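Local coordinates for UspA domain-containing protein (Pyrococcus horikoshii, PDB 2DUM) that is of unknown function but belongs to the universal stress protein A family, whose members adopt a nucleotide-binding-type alpha/beta fold and often act in stress responses, at residues A[4-18]-A[116-128]. Numbering follows the deposited sequence.
Sequences MFRKVLFPTDFSEGA and ENVSLIILPSRGK
In the parallel, Rossmann-like sheet of a universal stress protein, the middle strand 7-11 pairs with strand 120-124, Leu-9 lying opposite Ile-121, two strands adjacent in the sheet though far apart in sequence. Leu-9 bonds to both neighbours of its bridge partner, the parallel pattern: its N donates to Leu-120 O (3.0 Å), and its O receives Ile-122 N, the latter bond being nearly straight at 165°. Toward the N-terminal ends of the two strands, Ser-119 ties the two segments together through its hydroxyl. OG lies between its own backbone N and carbonyl carbon (chi1 51°), where it donates to Met-4 O at 2.9 Å, approaching from above that carbonyl's plane, and accepts from Lys-7 N, also at 2.9 Å. An alanine here would lose both bonds and is likely to leave the turn from Met-4 to Lys-7 less firmly held against strand 120-124. Side chains alternate between the sheet's two faces. On one, Val-8 CG2 meets the tip of Ile-122, CD1, while Ile-122 CG2 comes to the edge of the Phe-10 ring, 3.6 Å from CD2. On the other, Leu-9 and Ile-121 lie alongside each other, pointing the same way, and Ile-121 CD1 touches Pro-11 CD (3.7 Å). Beyond the strands the two segments meet again where helix 16-28 begins: Gly-17 N donates to Gly-127 O at 3.1 Å, and Ser-15, at the N-cap, accepts from Ala-18 N through its OG. Strand 7-11 is flanked on its other side by strand 35-43, to which Val-8 and Phe-10 bond through their backbones; helix 16-28 packs on Phe-10 through Val-22, and strand 151-154 borders strand 120-124, its Leu-152 touching Leu-120 and Ile-122.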
# COMPACT_ATOMS: atom_id res chain seq x y z
N MET A 4 8.23 -8.58 -5.76
CA MET A 4 7.05 -7.57 -5.52
C MET A 4 6.93 -6.40 -6.47
O MET A 4 5.85 -5.92 -6.66
CB MET A 4 6.89 -6.83 -4.15
CG MET A 4 6.36 -7.69 -3.09
SD MET A 4 4.74 -7.42 -2.36
CE MET A 4 3.83 -6.30 -3.44
N PHE A 5 8.04 -5.88 -6.98
CA PHE A 5 8.04 -4.92 -8.07
C PHE A 5 8.23 -5.66 -9.40
O PHE A 5 8.60 -5.06 -10.42
CB PHE A 5 9.04 -3.72 -7.81
CG PHE A 5 8.71 -2.96 -6.51
CD1 PHE A 5 7.90 -1.80 -6.54
CD2 PHE A 5 9.08 -3.48 -5.23
CE1 PHE A 5 7.51 -1.13 -5.39
CE2 PHE A 5 8.67 -2.79 -3.99
CZ PHE A 5 7.88 -1.62 -4.11
N ARG A 6 7.92 -6.95 -9.41
CA ARG A 6 8.14 -7.71 -10.62
C ARG A 6 7.22 -7.30 -11.76
O ARG A 6 7.67 -7.32 -12.93
CB ARG A 6 8.07 -9.21 -10.41
CG ARG A 6 6.77 -9.60 -10.19
CD ARG A 6 6.61 -11.08 -10.38
NE ARG A 6 7.10 -11.91 -9.24
CZ ARG A 6 7.57 -11.55 -8.00
NH1 ARG A 6 7.67 -10.23 -7.49
NH2 ARG A 6 7.95 -12.63 -7.24
N LYS A 7 5.97 -6.92 -11.44
CA LYS A 7 5.05 -6.52 -12.44
C LYS A 7 4.00 -5.55 -11.85
O LYS A 7 2.83 -5.82 -11.69
CB LYS A 7 4.42 -7.75 -13.05
CG LYS A 7 3.46 -7.40 -14.26
CD LYS A 7 2.49 -8.55 -14.50
CE LYS A 7 3.11 -9.66 -15.34
NZ LYS A 7 2.47 -9.48 -16.71
N VAL A 8 4.41 -4.40 -11.46
CA VAL A 8 3.42 -3.64 -10.76
C VAL A 8 2.44 -3.06 -11.74
O VAL A 8 2.79 -2.88 -12.93
CB VAL A 8 4.12 -2.55 -9.96
CG1 VAL A 8 5.36 -3.14 -9.35
CG2 VAL A 8 4.42 -1.28 -10.84
N LEU A 9 1.22 -2.75 -11.27
CA LEU A 9 0.22 -2.12 -12.15
C LEU A 9 -0.01 -0.82 -11.54
O LEU A 9 0.09 -0.66 -10.31
CB LEU A 9 -1.10 -2.88 -12.08
CG LEU A 9 -2.47 -2.66 -12.74
CD1 LEU A 9 -3.02 -1.40 -12.38
CD2 LEU A 9 -2.40 -2.71 -14.24
N PHE A 10 -0.40 0.12 -12.36
CA PHE A 10 -0.39 1.46 -11.92
C PHE A 10 -1.32 2.15 -12.82
O PHE A 10 -1.01 2.35 -13.98
CB PHE A 10 1.01 2.04 -12.16
CG PHE A 10 1.06 3.49 -11.97
CD1 PHE A 10 0.77 4.33 -13.00
CD2 PHE A 10 1.26 4.02 -10.75
CE1 PHE A 10 0.73 5.65 -12.85
CE2 PHE A 10 1.21 5.39 -10.58
CZ PHE A 10 0.95 6.20 -11.66
N PRO A 11 -2.51 2.40 -12.35
CA PRO A 11 -3.53 3.25 -12.91
C PRO A 11 -3.28 4.74 -12.87
O PRO A 11 -3.11 5.34 -11.78
CB PRO A 11 -4.69 2.93 -12.04
CG PRO A 11 -4.37 1.45 -11.61
CD PRO A 11 -3.02 1.64 -11.21
N THR A 12 -3.30 5.33 -14.08
CA THR A 12 -3.26 6.78 -14.26
C THR A 12 -4.56 7.43 -14.64
O THR A 12 -5.27 7.07 -15.57
CB THR A 12 -2.21 7.33 -15.26
OG1 THR A 12 -2.44 8.75 -15.47
CG2 THR A 12 -2.28 6.60 -16.62
N ASP A 13 -4.77 8.50 -13.92
CA ASP A 13 -6.01 9.16 -13.78
C ASP A 13 -5.95 10.24 -14.79
O ASP A 13 -6.83 11.04 -14.91
CB ASP A 13 -5.90 9.80 -12.40
CG ASP A 13 -7.19 10.35 -11.93
OD1 ASP A 13 -8.08 10.26 -12.80
OD2 ASP A 13 -7.32 10.85 -10.75
N PHE A 14 -4.85 10.27 -15.50
CA PHE A 14 -4.44 11.46 -16.18
C PHE A 14 -4.54 12.68 -15.32
O PHE A 14 -4.09 13.70 -15.77
CB PHE A 14 -5.14 11.65 -17.50
CG PHE A 14 -4.63 10.73 -18.51
CD1 PHE A 14 -3.28 10.67 -18.75
CD2 PHE A 14 -5.49 9.82 -19.17
CE1 PHE A 14 -2.79 9.72 -19.69
CE2 PHE A 14 -5.00 8.85 -20.12
CZ PHE A 14 -3.68 8.79 -20.38
N SER A 15 -5.05 12.56 -14.09
CA SER A 15 -5.10 13.69 -13.17
C SER A 15 -3.75 14.30 -12.80
O SER A 15 -2.69 13.79 -13.13
CB SER A 15 -5.74 13.27 -11.85
OG SER A 15 -4.88 12.40 -11.11
N GLU A 16 -3.84 15.42 -12.08
CA GLU A 16 -2.77 15.95 -11.20
C GLU A 16 -2.01 14.89 -10.37
O GLU A 16 -0.77 14.69 -10.47
CB GLU A 16 -3.47 16.87 -10.13
CG GLU A 16 -3.96 18.27 -10.54
CD GLU A 16 -2.82 19.10 -11.17
OE1 GLU A 16 -2.04 18.47 -12.00
OE2 GLU A 16 -2.72 20.34 -10.85
N GLY A 17 -2.85 14.26 -9.53
CA GLY A 17 -2.51 13.36 -8.45
C GLY A 17 -1.70 12.27 -9.01
O GLY A 17 -0.75 11.83 -8.35
N ALA A 18 -2.05 11.92 -10.27
CA ALA A 18 -1.52 10.81 -11.05
C ALA A 18 -0.11 11.10 -11.46
O ALA A 18 0.73 10.25 -11.31
CB ALA A 18 -2.39 10.59 -12.23
N GLU A 116 -3.73 -10.10 -15.21
CA GLU A 116 -2.35 -10.22 -15.59
C GLU A 116 -1.45 -10.74 -14.53
O GLU A 116 -0.22 -10.54 -14.62
CB GLU A 116 -1.78 -8.91 -16.02
CG GLU A 116 -1.55 -8.92 -17.46
CD GLU A 116 -2.87 -8.86 -18.07
OE1 GLU A 116 -3.73 -8.40 -17.27
OE2 GLU A 116 -3.02 -9.31 -19.24
N ASN A 117 -2.04 -11.41 -13.55
CA ASN A 117 -1.34 -11.87 -12.41
C ASN A 117 -0.16 -10.94 -12.10
O ASN A 117 1.03 -11.26 -12.33
CB ASN A 117 -0.94 -13.30 -12.59
CG ASN A 117 -0.53 -13.90 -11.28
OD1 ASN A 117 0.37 -14.74 -11.21
ND2 ASN A 117 -1.13 -13.40 -10.19
N VAL A 118 -0.51 -9.74 -11.62
CA VAL A 118 0.46 -8.70 -11.28
C VAL A 118 0.93 -8.89 -9.85
O VAL A 118 0.21 -9.49 -9.05
CB VAL A 118 -0.13 -7.27 -11.45
CG1 VAL A 118 -0.84 -7.16 -12.67
CG2 VAL A 118 -1.03 -6.84 -10.27
N SER A 119 2.12 -8.35 -9.52
CA SER A 119 2.75 -8.53 -8.21
C SER A 119 2.17 -7.61 -7.21
O SER A 119 2.04 -8.02 -6.07
CB SER A 119 4.26 -8.30 -8.27
OG SER A 119 4.49 -7.08 -8.90
N LEU A 120 1.83 -6.41 -7.64
CA LEU A 120 1.45 -5.31 -6.82
C LEU A 120 0.51 -4.46 -7.60
O LEU A 120 0.59 -4.42 -8.83
CB LEU A 120 2.65 -4.43 -6.56
CG LEU A 120 2.43 -3.29 -5.58
CD1 LEU A 120 1.68 -3.69 -4.32
CD2 LEU A 120 3.71 -2.76 -5.07
N ILE A 121 -0.38 -3.74 -6.90
CA ILE A 121 -0.95 -2.54 -7.53
C ILE A 121 -0.50 -1.28 -6.82
O ILE A 121 -0.40 -1.30 -5.59
CB ILE A 121 -2.47 -2.58 -7.98
CG1 ILE A 121 -3.14 -1.36 -7.45
CG2 ILE A 121 -3.28 -3.73 -7.49
CD1 ILE A 121 -3.95 -0.62 -8.45
N ILE A 122 -0.17 -0.24 -7.58
CA ILE A 122 0.28 1.02 -7.01
C ILE A 122 -0.69 2.02 -7.43
O ILE A 122 -1.01 2.05 -8.61
CB ILE A 122 1.56 1.51 -7.65
CG1 ILE A 122 2.75 0.69 -7.14
CG2 ILE A 122 1.85 2.95 -7.32
CD1 ILE A 122 3.86 0.60 -8.16
N LEU A 123 -1.11 2.85 -6.47
CA LEU A 123 -2.12 3.91 -6.61
C LEU A 123 -1.72 5.21 -5.93
O LEU A 123 -1.12 5.19 -4.82
CB LEU A 123 -3.34 3.58 -5.80
CG LEU A 123 -4.46 2.71 -6.22
CD1 LEU A 123 -4.19 2.64 -7.66
CD2 LEU A 123 -4.31 1.38 -5.55
N PRO A 124 -2.14 6.36 -6.51
CA PRO A 124 -1.96 7.63 -5.82
C PRO A 124 -3.03 7.72 -4.76
O PRO A 124 -4.13 7.16 -5.00
CB PRO A 124 -2.24 8.68 -6.94
CG PRO A 124 -2.36 7.92 -8.18
CD PRO A 124 -2.81 6.57 -7.80
N SER A 125 -2.73 8.38 -3.63
CA SER A 125 -3.74 8.49 -2.57
C SER A 125 -4.86 9.31 -3.15
O SER A 125 -5.92 8.76 -3.48
CB SER A 125 -3.22 9.03 -1.25
OG SER A 125 -3.52 10.40 -1.08
N ARG A 126 -4.65 10.59 -3.39
CA ARG A 126 -5.74 11.36 -3.95
C ARG A 126 -5.40 11.80 -5.37
O ARG A 126 -4.21 12.10 -5.70
CB ARG A 126 -6.20 12.52 -3.02
CG ARG A 126 -5.12 13.24 -2.11
CD ARG A 126 -4.77 14.60 -2.71
NE ARG A 126 -3.74 15.37 -2.00
CZ ARG A 126 -3.39 16.65 -2.28
NH1 ARG A 126 -2.41 17.27 -1.56
NH2 ARG A 126 -4.00 17.35 -3.26
N GLY A 127 -6.44 11.73 -6.22
CA GLY A 127 -6.41 12.29 -7.59
C GLY A 127 -6.51 13.82 -7.62
O GLY A 127 -5.75 14.45 -8.37
N LYS A 128 -7.41 14.40 -6.79
CA LYS A 128 -7.62 15.86 -6.63
C LYS A 128 -6.40 16.63 -6.06
O LYS A 128 -6.54 17.29 -5.01
CB LYS A 128 -8.86 16.18 -5.76
CG LYS A 128 -10.25 16.37 -6.45
CD LYS A 128 -10.94 15.01 -6.88
CE LYS A 128 -10.68 13.82 -5.89
NZ LYS A 128 -10.02 12.53 -6.38